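PDB 1YT8: thiosulfate sulfurtransferase, which probably transfers sulfur from thiosulfate to cyanide, as a sulfurtransferase built from several rhodanese-like domains. Local coordinates for residues K421-R426 and L481-R486; P391-L396 and R432-C437; R281-L286 and G322-L327. One frame throughout, in Å; residues are numbered along the deposited sequence.

Contact 1. Residues K421-R426 and L481-R486; sequences KQALER and LLASPR
The carbonyl oxygen of A483 is the polar point of this contact, and the helix segment K421-R426 meets it from two residues. R426 reaches it with NH1, 3.3 Å from A483 O, in a weak hydrogen bond with an N-H...O angle of 152°. The oxygen sits at the edge of the guanidinium, near its plane, while the aliphatic part of the same arginine comes close as well, with R426 CD 3.6 Å from A483 O. From the preceding turn of the helix A423 presses in, its CA also 3.6 Å from A483 O and its CB 4.0 Å from A483 CB, methyl against methyl. The R426 chain leaves with CG beside the backbone N (chi1 -76°) and then runs extended to NE, which carries the guanidinium off the side of the helix, back over Q422 and to the loop. One face of that flat group is covered by the side chain of Q422. P485 adds a lighter contact, with its CD 4.3 Å from R426 NH1.

S484 OG touches A423 CB at 3.9 Å, but OG is hydrogen-bonded by the backbone N of L416, and A483 pairs through its backbone with W414. V415 packs against A423, A483 and S484, tying the loop to the edge of the sheet beside helix 420-427. Two alanines let helix and loop backbones approach to 5.0 Å between A423 CA and A483 CA. With one weak bond from an exposed arginine, the contact probably owes more to this close small-residue packing than to polar attraction.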
loop_
_atom_site.group_PDB
_atom_site.type_symbol
_atom_site.label_atom_id
_atom_site.label_comp_id
_atom_site.label_asym_id
_atom_site.label_seq_id
_atom_site.Cartn_x
_atom_site.Cartn_y
_atom_site.Cartn_z
ATOM N N LYS A 421 -20.170 14.095 -12.634
ATOM C CA LYS A 421 -21.451 14.742 -12.890
ATOM C C LYS A 421 -21.561 16.011 -12.056
ATOM O O LYS A 421 -21.842 17.094 -12.576
ATOM C CB LYS A 421 -22.611 13.802 -12.553
ATOM C CG LYS A 421 -23.984 14.401 -12.836
ATOM C CD LYS A 421 -25.093 13.414 -12.507
ATOM C CE LYS A 421 -26.465 13.968 -12.878
ATOM N NZ LYS A 421 -26.810 15.193 -12.102
ATOM N N GLN A 422 -21.322 15.870 -10.758
ATOM C CA GLN A 422 -21.393 17.000 -9.844
ATOM C C GLN A 422 -20.357 18.075 -10.174
ATOM O O GLN A 422 -20.658 19.267 -10.140
ATOM C CB GLN A 422 -21.193 16.518 -8.407
ATOM C CG GLN A 422 -21.318 17.622 -7.371
ATOM C CD GLN A 422 -21.042 17.133 -5.960
ATOM O OE1 GLN A 422 -19.959 16.618 -5.666
ATOM N NE2 GLN A 422 -22.020 17.295 -5.080
ATOM N N ALA A 423 -19.138 17.655 -10.495
ATOM C CA ALA A 423 -18.077 18.605 -10.810
ATOM C C ALA A 423 -18.409 19.454 -12.030
ATOM O O ALA A 423 -18.228 20.673 -12.017
ATOM C CB ALA A 423 -16.769 17.871 -11.038
ATOM N N LEU A 424 -18.889 18.804 -13.085
ATOM C CA LEU A 424 -19.235 19.505 -14.313
ATOM C C LEU A 424 -20.377 20.490 -14.090
ATOM O O LEU A 424 -20.377 21.583 -14.658
ATOM C CB LEU A 424 -19.597 18.496 -15.408
ATOM C CG LEU A 424 -18.453 17.581 -15.852
ATOM C CD1 LEU A 424 -18.957 16.583 -16.884
ATOM C CD2 LEU A 424 -17.324 18.417 -16.431
ATOM N N GLU A 425 -21.347 20.106 -13.265
ATOM C CA GLU A 425 -22.469 20.987 -12.968
ATOM C C GLU A 425 -21.934 22.237 -12.277
ATOM O O GLU A 425 -22.288 23.357 -12.649
ATOM C CB GLU A 425 -23.484 20.291 -12.055
ATOM C CG GLU A 425 -24.121 19.058 -12.665
ATOM C CD GLU A 425 -25.158 18.421 -11.757
ATOM O OE1 GLU A 425 -24.913 18.330 -10.534
ATOM O OE2 GLU A 425 -26.215 17.997 -12.268
ATOM N N ARG A 426 -21.072 22.042 -11.280
ATOM C CA ARG A 426 -20.484 23.161 -10.541
ATOM C C ARG A 426 -19.674 24.112 -11.419
ATOM O O ARG A 426 -19.773 25.333 -11.281
ATOM C CB ARG A 426 -19.580 22.641 -9.413
ATOM C CG ARG A 426 -20.333 22.118 -8.205
ATOM C CD ARG A 426 -19.390 21.511 -7.168
ATOM N NE ARG A 426 -20.127 21.095 -5.977
ATOM C CZ ARG A 426 -19.630 20.334 -5.007
ATOM N NH1 ARG A 426 -18.383 19.889 -5.075
ATOM N NH2 ARG A 426 -20.382 20.032 -3.956
ATOM N N LEU A 481 -8.814 25.869 -7.583
ATOM C CA LEU A 481 -10.207 25.609 -7.917
ATOM C C LEU A 481 -10.553 24.137 -7.723
ATOM O O LEU A 481 -10.223 23.307 -8.563
ATOM C CB LEU A 481 -10.476 26.015 -9.367
ATOM C CG LEU A 481 -11.920 25.887 -9.861
ATOM C CD1 LEU A 481 -12.861 26.659 -8.947
ATOM C CD2 LEU A 481 -12.008 26.408 -11.291
ATOM N N LEU A 482 -11.215 23.820 -6.614
ATOM C CA LEU A 482 -11.602 22.442 -6.322
ATOM C C LEU A 482 -13.069 22.247 -6.682
ATOM O O LEU A 482 -13.953 22.824 -6.050
ATOM C CB LEU A 482 -11.387 22.140 -4.835
ATOM C CG LEU A 482 -9.986 22.438 -4.292
ATOM C CD1 LEU A 482 -9.952 22.178 -2.792
ATOM C CD2 LEU A 482 -8.955 21.580 -5.015
ATOM N N ALA A 483 -13.321 21.435 -7.703
ATOM C CA ALA A 483 -14.680 21.174 -8.156
ATOM C C ALA A 483 -15.255 19.927 -7.490
ATOM O O ALA A 483 -16.402 19.552 -7.736
ATOM C CB ALA A 483 -14.697 21.019 -9.671
ATOM N N SER A 484 -14.443 19.289 -6.653
ATOM C CA SER A 484 -14.839 18.085 -5.922
ATOM C C SER A 484 -14.255 18.176 -4.519
ATOM O O SER A 484 -13.307 18.917 -4.285
ATOM C CB SER A 484 -14.281 16.824 -6.597
ATOM O OG SER A 484 -14.805 16.628 -7.898
ATOM N N PRO A 485 -14.814 17.420 -3.561
ATOM C CA PRO A 485 -14.295 17.453 -2.188
ATOM C C PRO A 485 -12.996 16.645 -2.099
ATOM O O PRO A 485 -12.871 15.608 -2.745
ATOM C CB PRO A 485 -15.428 16.823 -1.384
ATOM C CG PRO A 485 -15.969 15.797 -2.346
ATOM C CD PRO A 485 -16.016 16.570 -3.652
ATOM N N ARG A 486 -12.030 17.117 -1.310
ATOM C CA ARG A 486 -10.762 16.399 -1.172
ATOM C C ARG A 486 -10.886 15.202 -0.240
ATOM O O ARG A 486 -10.502 15.269 0.928
ATOM C CB ARG A 486 -9.651 17.321 -0.654
ATOM C CG ARG A 486 -9.153 18.337 -1.663
ATOM C CD ARG A 486 -7.932 19.093 -1.145
ATOM N NE ARG A 486 -6.745 18.246 -1.038
ATOM C CZ ARG A 486 -5.544 18.688 -0.672
ATOM N NH1 ARG A 486 -5.372 19.968 -0.375
ATOM N NH2 ARG A 486 -4.511 17.856 -0.619
#

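Contact 2. Residues P391-L396 and R432-C437; sequences PGTRVL and RYVLTC
The guanidinium of R432 holds T393 OG1 at its edge, in plane, through a hydrogen bond from R432 NE of 2.8 Å and 157°, and W387 forms a cation-pi pair with the same group. Water 1 links the two residues a second time: it accepts from R432 NH2 at 3.0 Å and lies 2.6 Å from T393 OG1. R432 can turn back over the neighbouring strand because CG stands between its backbone N and carbonyl carbon (chi1 52°), with the chain extended from there to NE. The ring of Y433, on the other face of the sheet, is met obliquely by R394, whose CB and CG both come within 3.7 Å of Y433 CD1. L396 CD1 touches both that ring and L435, 3.8 Å from L435 CD2, the two leucines lying side by side and pointing the same way.

Parallel strand pairing carries all this. R394 and L396 each donate to and accept from the partner strand, as in the 2.9 Å bond from V434 N to R394 O, while R432 N to G392 O is weak and long.

Both strands lie inside the sheet: V395 pairs onward with A413 of strand 413-414, and Y433 and L435 with F459 of strand 458-461. Helix 381-387 covers the T393 and V434 face through W387 and L384; helices 420-427 and 441-454 cover the face of Y433, L396 and L435.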
loop_
_atom_site.group_PDB
_atom_site.type_symbol
_atom_site.label_atom_id
_atom_site.label_comp_id
_atom_site.label_asym_id
_atom_site.label_seq_id
_atom_site.Cartn_x
_atom_site.Cartn_y
_atom_site.Cartn_z
ATOM N N PRO A 391 -11.568 32.944 -22.998
ATOM C CA PRO A 391 -12.447 32.115 -22.169
ATOM C C PRO A 391 -13.149 31.041 -22.996
ATOM O O PRO A 391 -13.191 31.124 -24.225
ATOM C CB PRO A 391 -13.422 33.131 -21.580
ATOM C CG PRO A 391 -13.514 34.168 -22.665
ATOM C CD PRO A 391 -12.068 34.327 -23.081
ATOM N N GLY A 392 -13.685 30.028 -22.321
ATOM C CA GLY A 392 -14.385 28.964 -23.018
ATOM C C GLY A 392 -13.760 27.586 -22.885
ATOM O O GLY A 392 -14.413 26.577 -23.163
ATOM N N THR A 393 -12.499 27.529 -22.468
ATOM C CA THR A 393 -11.820 26.250 -22.319
ATOM C C THR A 393 -11.736 25.844 -20.856
ATOM O O THR A 393 -11.178 26.575 -20.034
ATOM C CB THR A 393 -10.389 26.298 -22.895
ATOM O OG1 THR A 393 -10.445 26.576 -24.300
ATOM C CG2 THR A 393 -9.682 24.968 -22.678
ATOM N N ARG A 394 -12.293 24.680 -20.533
ATOM C CA ARG A 394 -12.260 24.177 -19.164
ATOM C C ARG A 394 -11.234 23.055 -19.039
ATOM O O ARG A 394 -11.292 22.053 -19.758
ATOM C CB ARG A 394 -13.637 23.663 -18.734
ATOM C CG ARG A 394 -13.654 23.032 -17.337
ATOM C CD ARG A 394 -13.250 24.042 -16.261
ATOM N NE ARG A 394 -14.317 24.997 -15.981
ATOM C CZ ARG A 394 -14.172 26.094 -15.241
ATOM N NH1 ARG A 394 -12.997 26.390 -14.701
ATOM N NH2 ARG A 394 -15.210 26.889 -15.032
ATOM N N VAL A 395 -10.281 23.240 -18.136
ATOM C CA VAL A 395 -9.251 22.237 -17.913
ATOM C C VAL A 395 -9.572 21.485 -16.629
ATOM O O VAL A 395 -9.749 22.092 -15.576
ATOM C CB VAL A 395 -7.859 22.883 -17.780
ATOM C CG1 VAL A 395 -6.817 21.817 -17.450
ATOM C CG2 VAL A 395 -7.493 23.594 -19.079
ATOM N N LEU A 396 -9.659 20.162 -16.733
ATOM C CA LEU A 396 -9.948 19.306 -15.590
ATOM C C LEU A 396 -8.696 18.507 -15.245
ATOM O O LEU A 396 -8.125 17.841 -16.110
ATOM C CB LEU A 396 -11.094 18.346 -15.927
ATOM C CG LEU A 396 -12.404 18.985 -16.386
ATOM C CD1 LEU A 396 -13.458 17.896 -16.575
ATOM C CD2 LEU A 396 -12.869 20.012 -15.353
ATOM N N ARG A 432 -15.342 23.779 -24.699
ATOM C CA ARG A 432 -14.498 22.609 -24.892
ATOM C C ARG A 432 -13.762 22.261 -23.601
ATOM O O ARG A 432 -13.430 23.141 -22.805
ATOM C CB ARG A 432 -13.487 22.881 -26.007
ATOM C CG ARG A 432 -12.695 24.165 -25.798
ATOM C CD ARG A 432 -12.051 24.657 -27.086
ATOM N NE ARG A 432 -11.328 25.910 -26.881
ATOM C CZ ARG A 432 -10.773 26.626 -27.856
ATOM N NH1 ARG A 432 -10.858 26.216 -29.115
ATOM N NH2 ARG A 432 -10.130 27.753 -27.575
ATOM N N TYR A 433 -13.508 20.971 -23.406
ATOM C CA TYR A 433 -12.810 20.492 -22.219
ATOM C C TYR A 433 -11.476 19.870 -22.593
ATOM O O TYR A 433 -11.350 19.225 -23.633
ATOM C CB TYR A 433 -13.638 19.423 -21.503
ATOM C CG TYR A 433 -14.912 19.915 -20.867
ATOM C CD1 TYR A 433 -14.935 20.338 -19.537
ATOM C CD2 TYR A 433 -16.105 19.933 -21.585
ATOM C CE1 TYR A 433 -16.120 20.763 -18.940
ATOM C CE2 TYR A 433 -17.290 20.359 -21.001
ATOM C CZ TYR A 433 -17.293 20.771 -19.680
ATOM O OH TYR A 433 -18.470 21.193 -19.114
ATOM N N VAL A 434 -10.485 20.066 -21.732
ATOM C CA VAL A 434 -9.167 19.488 -21.926
ATOM C C VAL A 434 -8.859 18.778 -20.611
ATOM O O VAL A 434 -8.875 19.398 -19.547
ATOM C CB VAL A 434 -8.098 20.561 -22.198
ATOM C CG1 VAL A 434 -6.726 19.898 -22.306
ATOM C CG2 VAL A 434 -8.422 21.302 -23.496
ATOM N N LEU A 435 -8.605 17.476 -20.683
ATOM C CA LEU A 435 -8.331 16.696 -19.479
ATOM C C LEU A 435 -6.840 16.437 -19.288
ATOM O O LEU A 435 -6.109 16.213 -20.252
ATOM C CB LEU A 435 -9.080 15.361 -19.545
ATOM C CG LEU A 435 -10.515 15.404 -20.095
ATOM C CD1 LEU A 435 -11.126 14.017 -19.958
ATOM C CD2 LEU A 435 -11.359 16.435 -19.356
ATOM N N THR A 436 -6.393 16.465 -18.037
ATOM C CA THR A 436 -4.990 16.224 -17.744
ATOM C C THR A 436 -4.812 15.505 -16.410
ATOM O O THR A 436 -5.760 15.302 -15.657
ATOM C CB THR A 436 -4.192 17.556 -17.692
ATOM O OG1 THR A 436 -2.786 17.279 -17.634
ATOM C CG2 THR A 436 -4.580 18.366 -16.458
ATOM N N CYS A 437 -3.575 15.107 -16.156
ATOM C CA CYS A 437 -3.162 14.461 -14.918
ATOM C C CYS A 437 -1.649 14.410 -15.058
ATOM O O CYS A 437 -1.102 14.999 -15.995
ATOM C CB CYS A 437 -3.768 13.054 -14.758
ATOM S SG CYS A 437 -3.238 11.786 -15.925
HETATM O O HOH W 1 -10.750 29.063 -24.927
#

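Contact 3. Residues R281-L286 and G322-L327; sequences RTTYLL and GARLVL
R324 can be followed atom by atom across to the segment R281-L286. Its CB lies 3.2 Å from T282 O, the oxygen that also accepts the backbone N of R324. R324 CG comes near R281 NH2, at 4.1 Å. Its CD passes over one face of the R281 guanidinium, 3.8 Å from R281 NH1. The chain then bends at chi3 (51°), which swings NE to T283 OG1 at 3.3 Å; that oxygen lies in the guanidinium plane of R324 and takes a second, weak bond from NH2. R281 CB covers a face of the same group, 3.6 Å above its plane, and NH1 ends in a salt bridge to E278, with W275 adding a cation-pi contact.

R281 crosses R324 at about a right angle. Its NH2 gives a 3.0 Å hydrogen bond to G322 O, in the carbonyl plane, and also bonds to Q348, while NE pairs with E23. The two arginines stand close, but E23 and E278 probably offset their charges.

The other face of the sheet is largely apolar. A323 CB sits 3.4 Å from Y284 CE2, and L325 CD1 touches the ring edge 3.8 Å from Y284 CD2. Y284 OH bonds to R58 O and V320 N, and T282 packs on P60 and R61, so this end of the pair leans on residues of the first rhodanese-like sequence range.

Backbone bonds alternate in parallel register, from Y284 N to R324 O through L286 N to V326 O. Strand 324-328 is the middle strand and 283-287 its neighbour in a five-stranded parallel sheet of order 1-5-4-2-3, with helices packed on both faces, the alpha/beta arrangement of a rhodanese domain.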
loop_
_atom_site.group_PDB
_atom_site.type_symbol
_atom_site.label_atom_id
_atom_site.label_comp_id
_atom_site.label_asym_id
_atom_site.label_seq_id
_atom_site.Cartn_x
_atom_site.Cartn_y
_atom_site.Cartn_z
ATOM N N ARG A 281 -6.066 -20.559 -9.833
ATOM C CA ARG A 281 -5.476 -19.829 -8.712
ATOM C C ARG A 281 -4.798 -18.531 -9.133
ATOM O O ARG A 281 -4.357 -18.379 -10.272
ATOM C CB ARG A 281 -4.445 -20.699 -7.975
ATOM C CG ARG A 281 -5.009 -21.910 -7.229
ATOM C CD ARG A 281 -6.003 -21.509 -6.148
ATOM N NE ARG A 281 -5.422 -20.665 -5.103
ATOM C CZ ARG A 281 -4.536 -21.075 -4.200
ATOM N NH1 ARG A 281 -4.106 -22.332 -4.201
ATOM N NH2 ARG A 281 -4.087 -20.226 -3.282
ATOM N N THR A 282 -4.729 -17.597 -8.192
ATOM C CA THR A 282 -4.078 -16.310 -8.402
ATOM C C THR A 282 -2.693 -16.430 -7.769
ATOM O O THR A 282 -2.579 -16.764 -6.593
ATOM C CB THR A 282 -4.833 -15.169 -7.688
ATOM O OG1 THR A 282 -6.134 -15.012 -8.266
ATOM C CG2 THR A 282 -4.060 -13.864 -7.817
ATOM N N THR A 283 -1.650 -16.160 -8.545
ATOM C CA THR A 283 -0.283 -16.248 -8.041
ATOM C C THR A 283 0.450 -14.928 -8.253
ATOM O O THR A 283 0.673 -14.514 -9.387
ATOM C CB THR A 283 0.500 -17.376 -8.759
ATOM O OG1 THR A 283 -0.168 -18.626 -8.549
ATOM C CG2 THR A 283 1.922 -17.474 -8.216
ATOM N N TYR A 284 0.810 -14.269 -7.155
ATOM C CA TYR A 284 1.525 -12.997 -7.213
ATOM C C TYR A 284 3.024 -13.256 -7.070
ATOM O O TYR A 284 3.455 -13.849 -6.085
ATOM C CB TYR A 284 1.093 -12.080 -6.060
ATOM C CG TYR A 284 -0.370 -11.693 -6.013
ATOM C CD1 TYR A 284 -0.891 -10.734 -6.884
ATOM C CD2 TYR A 284 -1.222 -12.242 -5.054
ATOM C CE1 TYR A 284 -2.228 -10.326 -6.796
ATOM C CE2 TYR A 284 -2.557 -11.843 -4.958
ATOM C CZ TYR A 284 -3.050 -10.887 -5.830
ATOM O OH TYR A 284 -4.361 -10.499 -5.734
ATOM N N LEU A 285 3.812 -12.810 -8.044
ATOM C CA LEU A 285 5.267 -12.967 -7.998
ATOM C C LEU A 285 5.809 -11.630 -7.491
ATOM O O LEU A 285 5.765 -10.630 -8.208
ATOM C CB LEU A 285 5.813 -13.264 -9.397
ATOM C CG LEU A 285 7.326 -13.466 -9.519
ATOM C CD1 LEU A 285 7.774 -14.622 -8.619
ATOM C CD2 LEU A 285 7.679 -13.749 -10.972
ATOM N N LEU A 286 6.329 -11.622 -6.267
ATOM C CA LEU A 286 6.806 -10.389 -5.633
ATOM C C LEU A 286 8.276 -10.345 -5.199
ATOM O O LEU A 286 8.767 -11.265 -4.554
ATOM C CB LEU A 286 5.923 -10.106 -4.420
ATOM C CG LEU A 286 4.421 -10.296 -4.654
ATOM C CD1 LEU A 286 3.692 -10.244 -3.322
ATOM C CD2 LEU A 286 3.899 -9.229 -5.602
ATOM N N GLY A 322 -6.953 -15.280 -0.149
ATOM C CA GLY A 322 -6.994 -16.684 -0.519
ATOM C C GLY A 322 -6.021 -16.980 -1.650
ATOM O O GLY A 322 -5.792 -18.143 -1.994
ATOM N N ALA A 323 -5.450 -15.925 -2.228
ATOM C CA ALA A 323 -4.485 -16.055 -3.321
ATOM C C ALA A 323 -3.172 -16.661 -2.840
ATOM O O ALA A 323 -2.986 -16.905 -1.649
ATOM C CB ALA A 323 -4.217 -14.696 -3.963
ATOM N N ARG A 324 -2.263 -16.852 -3.791
ATOM C CA ARG A 324 -0.956 -17.462 -3.579
ATOM C C ARG A 324 0.155 -16.434 -3.825
ATOM O O ARG A 324 0.090 -15.687 -4.795
ATOM C CB ARG A 324 -0.831 -18.612 -4.583
ATOM C CG ARG A 324 -0.082 -19.815 -4.130
ATOM C CD ARG A 324 -0.610 -21.070 -4.834
ATOM N NE ARG A 324 -0.701 -20.975 -6.296
ATOM C CZ ARG A 324 -0.995 -22.014 -7.078
ATOM N NH1 ARG A 324 -1.219 -23.201 -6.530
ATOM N NH2 ARG A 324 -1.061 -21.885 -8.398
ATOM N N LEU A 325 1.168 -16.404 -2.957
ATOM C CA LEU A 325 2.291 -15.471 -3.104
ATOM C C LEU A 325 3.643 -16.183 -3.241
ATOM O O LEU A 325 3.912 -17.154 -2.541
ATOM C CB LEU A 325 2.374 -14.525 -1.898
ATOM C CG LEU A 325 1.417 -13.337 -1.769
ATOM C CD1 LEU A 325 -0.022 -13.795 -1.794
ATOM C CD2 LEU A 325 1.724 -12.610 -0.470
ATOM N N VAL A 326 4.487 -15.694 -4.145
ATOM C CA VAL A 326 5.824 -16.259 -4.347
ATOM C C VAL A 326 6.813 -15.105 -4.167
ATOM O O VAL A 326 6.769 -14.123 -4.906
ATOM C CB VAL A 326 5.988 -16.855 -5.756
ATOM C CG1 VAL A 326 7.412 -17.358 -5.943
ATOM C CG2 VAL A 326 5.002 -17.993 -5.952
ATOM N N LEU A 327 7.704 -15.223 -3.189
ATOM C CA LEU A 327 8.645 -14.143 -2.909
ATOM C C LEU A 327 10.060 -14.329 -3.439
ATOM O O LEU A 327 10.644 -15.415 -3.346
ATOM C CB LEU A 327 8.690 -13.880 -1.401
ATOM C CG LEU A 327 7.345 -13.631 -0.714
ATOM C CD1 LEU A 327 7.595 -13.103 0.698
ATOM C CD2 LEU A 327 6.513 -12.624 -1.520
#

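How the contacts relate
Contacts 2 and 3 are buried and equivalent: each joins the second and fourth strands of a five-stranded rhodanese sheet, one in range 380-471, the other in 268-358. Each has an arginine bonded to a threonine hydroxyl and a tryptophan beside it, but contact 2 adds a water where contact 3 adds carboxylates and residues of the 12-104 sequence range. Their centres are 42 Å apart. Contact 1 is only partly buried and joins a helix to a loop, with little polar bonding. It touches contact 2, since L424 packs on Y433 and L396, and L481 on R394, so both helix 420-427 and loop 481-486 touch the sheet of contact 2.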